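Local coordinates for protein-tyrosine-phosphatase PTP1 (Arabidopsis thaliana, PDB 6KRW) that removes phosphate from protein tyrosines, including those of the MAP kinase MPK6, and with MKP1 modulates plant defence, at residues V68-L78 / K87-I95. Sequence-based numbering, arbitrary orientation.
Sequences VVPFDKNRIVL and KGYVNASLI
R75 grips the carbonyl of K87 end-on. NH1 and NH2 both reach K87 O at 2.9 Å, close to the guanidinium plane, and the chain is extended from CG to NE. V77 CG2 covers one guanidinium face, off its centre. NH1 also donates to a water that bonds I76 O and V90 N. A leucine here would probably leave K87 O without its two donors and that water without one partner. R75 and S93 form an antiparallel non-hydrogen-bonded pair, flanked by L94 N to N74 O (3.1 Å) and I76 N to A92 O (3.0 Å). The weakly bonded strand 75-77 crosses 92-95 at 112°; 92-95 is an outermost strand of the mixed sheet of the tyrosine phosphatase domain. N74 ND2 bonds L94 O at 2.9 Å and also Q277 O. N74 has chi1 70°, its CG tucked between backbone N and carbonyl C, which turns the amide to L94. I76 CG1 packs on A92 CB at 3.9 Å; M123 of helix 117-126 touches both side chains. P70 CG lies 3.7 Å from Y89 CE1, and the Y89 hydroxyl bonds N63. N91 ND2 meets a lone pair of V68 O at 2.8 Å, almost straight (169°), while its OD1 accepts from R278.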
loop_
_atom_site.group_PDB
_atom_site.type_symbol
_atom_site.label_atom_id
_atom_site.label_comp_id
_atom_site.label_asym_id
_atom_site.label_seq_id
_atom_site.Cartn_x
_atom_site.Cartn_y
_atom_site.Cartn_z
ATOM N N VAL A 68 12.809 2.802 9.319
ATOM C CA VAL A 68 11.828 2.225 8.364
ATOM C C VAL A 68 12.440 2.302 6.977
ATOM O O VAL A 68 12.471 3.365 6.347
ATOM C CB VAL A 68 10.453 2.911 8.399
ATOM C CG1 VAL A 68 9.514 2.212 7.417
ATOM C CG2 VAL A 68 9.878 2.908 9.806
ATOM N N VAL A 69 13.024 1.196 6.550
ATOM C CA VAL A 69 13.822 1.089 5.319
ATOM C C VAL A 69 13.503 -0.269 4.707
ATOM O O VAL A 69 13.116 -1.201 5.425
ATOM C CB VAL A 69 15.326 1.206 5.596
ATOM C CG1 VAL A 69 15.704 2.592 6.065
ATOM C CG2 VAL A 69 15.807 0.158 6.586
ATOM N N PRO A 70 13.663 -0.392 3.374
ATOM C CA PRO A 70 13.455 -1.672 2.707
ATOM C C PRO A 70 14.668 -2.601 2.889
ATOM O O PRO A 70 15.792 -2.142 2.927
ATOM C CB PRO A 70 13.296 -1.299 1.233
ATOM C CG PRO A 70 14.225 -0.095 1.096
ATOM C CD PRO A 70 14.039 0.664 2.415
ATOM N N PHE A 71 14.342 -3.877 2.955
ATOM C CA PHE A 71 15.386 -4.932 2.900
ATOM C C PHE A 71 16.063 -4.921 1.546
ATOM O O PHE A 71 15.425 -4.708 0.491
ATOM C CB PHE A 71 14.722 -6.279 3.153
ATOM C CG PHE A 71 13.978 -6.387 4.447
ATOM C CD1 PHE A 71 14.564 -6.006 5.651
ATOM C CD2 PHE A 71 12.703 -6.921 4.497
ATOM C CE1 PHE A 71 13.871 -6.122 6.845
ATOM C CE2 PHE A 71 11.998 -7.027 5.685
ATOM C CZ PHE A 71 12.583 -6.628 6.856
ATOM N N ASP A 72 17.353 -5.236 1.530
ATOM C CA ASP A 72 18.077 -5.391 0.252
ATOM C C ASP A 72 17.391 -6.419 -0.645
ATOM O O ASP A 72 17.382 -6.219 -1.878
ATOM C CB ASP A 72 19.521 -5.816 0.503
ATOM C CG ASP A 72 20.372 -4.787 1.215
ATOM O OD1 ASP A 72 20.125 -3.582 1.048
ATOM O OD2 ASP A 72 21.333 -5.163 1.915
ATOM N N LYS A 73 16.836 -7.491 -0.059
ATOM C CA LYS A 73 16.384 -8.637 -0.880
ATOM C C LYS A 73 15.211 -8.255 -1.793
ATOM O O LYS A 73 15.045 -8.884 -2.814
ATOM C CB LYS A 73 15.999 -9.816 0.004
ATOM C CG LYS A 73 14.791 -9.604 0.884
ATOM C CD LYS A 73 14.410 -10.813 1.736
ATOM C CE LYS A 73 13.164 -10.539 2.570
ATOM N NZ LYS A 73 11.998 -10.219 1.711
ATOM N N ASN A 74 14.414 -7.236 -1.406
ATOM C CA ASN A 74 13.182 -6.949 -2.194
ATOM C C ASN A 74 12.983 -5.451 -2.351
ATOM O O ASN A 74 11.839 -5.096 -2.701
ATOM C CB ASN A 74 11.956 -7.620 -1.600
ATOM C CG ASN A 74 11.543 -6.979 -0.285
ATOM O OD1 ASN A 74 12.408 -6.575 0.500
ATOM N ND2 ASN A 74 10.227 -6.908 -0.036
ATOM N N ARG A 75 13.981 -4.630 -2.178
ATOM C CA ARG A 75 13.833 -3.181 -2.398
ATOM C C ARG A 75 13.596 -2.957 -3.881
ATOM O O ARG A 75 14.064 -3.722 -4.751
ATOM C CB ARG A 75 15.044 -2.405 -1.912
ATOM C CG ARG A 75 16.336 -2.657 -2.671
ATOM C CD ARG A 75 17.511 -1.959 -2.032
ATOM N NE ARG A 75 18.697 -2.134 -2.861
ATOM C CZ ARG A 75 19.090 -1.358 -3.836
ATOM N NH1 ARG A 75 18.410 -0.242 -4.141
ATOM N NH2 ARG A 75 20.164 -1.695 -4.539
ATOM N N ILE A 76 12.846 -1.912 -4.199
ATOM C CA ILE A 76 12.677 -1.489 -5.595
ATOM C C ILE A 76 13.889 -0.673 -6.024
ATOM O O ILE A 76 14.273 0.271 -5.342
ATOM C CB ILE A 76 11.382 -0.664 -5.758
ATOM C CG1 ILE A 76 10.165 -1.423 -5.233
ATOM C CG2 ILE A 76 11.205 -0.232 -7.209
ATOM C CD1 ILE A 76 9.867 -2.748 -5.936
ATOM N N VAL A 77 14.503 -1.069 -7.137
ATOM C CA VAL A 77 15.721 -0.419 -7.636
ATOM C C VAL A 77 15.362 0.463 -8.831
ATOM O O VAL A 77 14.736 -0.014 -9.782
ATOM C CB VAL A 77 16.742 -1.500 -8.025
ATOM C CG1 VAL A 77 18.006 -0.873 -8.549
ATOM C CG2 VAL A 77 17.017 -2.456 -6.883
ATOM N N LEU A 78 15.847 1.685 -8.808
ATOM C CA LEU A 78 15.801 2.567 -10.002
ATOM C C LEU A 78 16.872 2.071 -10.976
ATOM O O LEU A 78 18.057 2.035 -10.598
ATOM C CB LEU A 78 16.032 4.021 -9.608
ATOM C CG LEU A 78 14.951 4.632 -8.719
ATOM C CD1 LEU A 78 15.373 6.016 -8.299
ATOM C CD2 LEU A 78 13.587 4.643 -9.400
ATOM N N LYS A 87 23.155 2.901 -5.870
ATOM C CA LYS A 87 22.611 1.558 -6.195
ATOM C C LYS A 87 21.097 1.651 -6.452
ATOM O O LYS A 87 20.360 0.743 -6.059
ATOM C CB LYS A 87 22.964 0.547 -5.100
ATOM C CG LYS A 87 24.461 0.383 -4.830
ATOM C CD LYS A 87 24.771 -0.696 -3.819
ATOM C CE LYS A 87 26.256 -0.934 -3.640
ATOM N NZ LYS A 87 26.869 0.080 -2.758
ATOM N N GLY A 88 20.657 2.748 -7.083
ATOM C CA GLY A 88 19.255 2.818 -7.511
ATOM C C GLY A 88 18.275 2.983 -6.362
ATOM O O GLY A 88 17.110 2.603 -6.526
ATOM N N TYR A 89 18.725 3.521 -5.240
ATOM C CA TYR A 89 17.962 3.400 -3.982
ATOM C C TYR A 89 16.714 4.307 -3.970
ATOM O O TYR A 89 16.782 5.513 -4.212
ATOM C CB TYR A 89 18.838 3.739 -2.777
ATOM C CG TYR A 89 18.055 3.631 -1.510
ATOM C CD1 TYR A 89 17.677 2.401 -1.014
ATOM C CD2 TYR A 89 17.580 4.766 -0.854
ATOM C CE1 TYR A 89 16.895 2.282 0.118
ATOM C CE2 TYR A 89 16.793 4.666 0.278
ATOM C CZ TYR A 89 16.429 3.424 0.762
ATOM O OH TYR A 89 15.652 3.265 1.861
ATOM N N VAL A 90 15.611 3.689 -3.626
ATOM C CA VAL A 90 14.373 4.371 -3.193
ATOM C C VAL A 90 13.816 3.597 -2.006
ATOM O O VAL A 90 13.954 2.354 -1.945
ATOM C CB VAL A 90 13.403 4.504 -4.368
ATOM C CG1 VAL A 90 13.076 3.204 -5.023
ATOM C CG2 VAL A 90 12.113 5.205 -3.944
ATOM N N ASN A 91 13.222 4.288 -1.046
ATOM C CA ASN A 91 12.629 3.640 0.140
ATOM C C ASN A 91 11.313 3.007 -0.284
ATOM O O ASN A 91 10.250 3.642 -0.160
ATOM C CB ASN A 91 12.544 4.592 1.312
ATOM C CG ASN A 91 12.209 3.871 2.593
ATOM O OD1 ASN A 91 11.361 2.974 2.611
ATOM N ND2 ASN A 91 12.854 4.281 3.678
ATOM N N ALA A 92 11.366 1.792 -0.808
ATOM C CA ALA A 92 10.198 1.150 -1.425
ATOM C C ALA A 92 10.449 -0.350 -1.450
ATOM O O ALA A 92 11.618 -0.753 -1.746
ATOM C CB ALA A 92 9.962 1.662 -2.823
ATOM N N SER A 93 9.432 -1.118 -1.137
ATOM C CA SER A 93 9.513 -2.588 -0.989
ATOM C C SER A 93 8.483 -3.267 -1.865
ATOM O O SER A 93 7.316 -2.831 -1.910
ATOM C CB SER A 93 9.229 -2.950 0.446
ATOM O OG SER A 93 10.116 -2.324 1.332
ATOM N N LEU A 94 8.841 -4.326 -2.571
ATOM C CA LEU A 94 7.889 -5.206 -3.250
ATOM C C LEU A 94 7.156 -6.093 -2.270
ATOM O O LEU A 94 7.796 -6.875 -1.534
ATOM C CB LEU A 94 8.584 -6.082 -4.277
ATOM C CG LEU A 94 7.639 -6.921 -5.119
ATOM C CD1 LEU A 94 6.753 -6.043 -5.988
ATOM C CD2 LEU A 94 8.417 -7.913 -5.951
ATOM N N ILE A 95 5.833 -5.977 -2.223
ATOM C CA ILE A 95 4.964 -6.829 -1.405
ATOM C C ILE A 95 4.247 -7.753 -2.345
ATOM O O ILE A 95 3.423 -7.311 -3.151
ATOM C CB ILE A 95 3.987 -6.006 -0.543
ATOM C CG1 ILE A 95 4.670 -4.856 0.178
ATOM C CG2 ILE A 95 3.225 -6.913 0.399
ATOM C CD1 ILE A 95 5.753 -5.271 1.139
HETATM O O HOH W 1 11.743 -4.400 1.950
HETATM O O HOH W 2 15.841 0.690 -3.266
#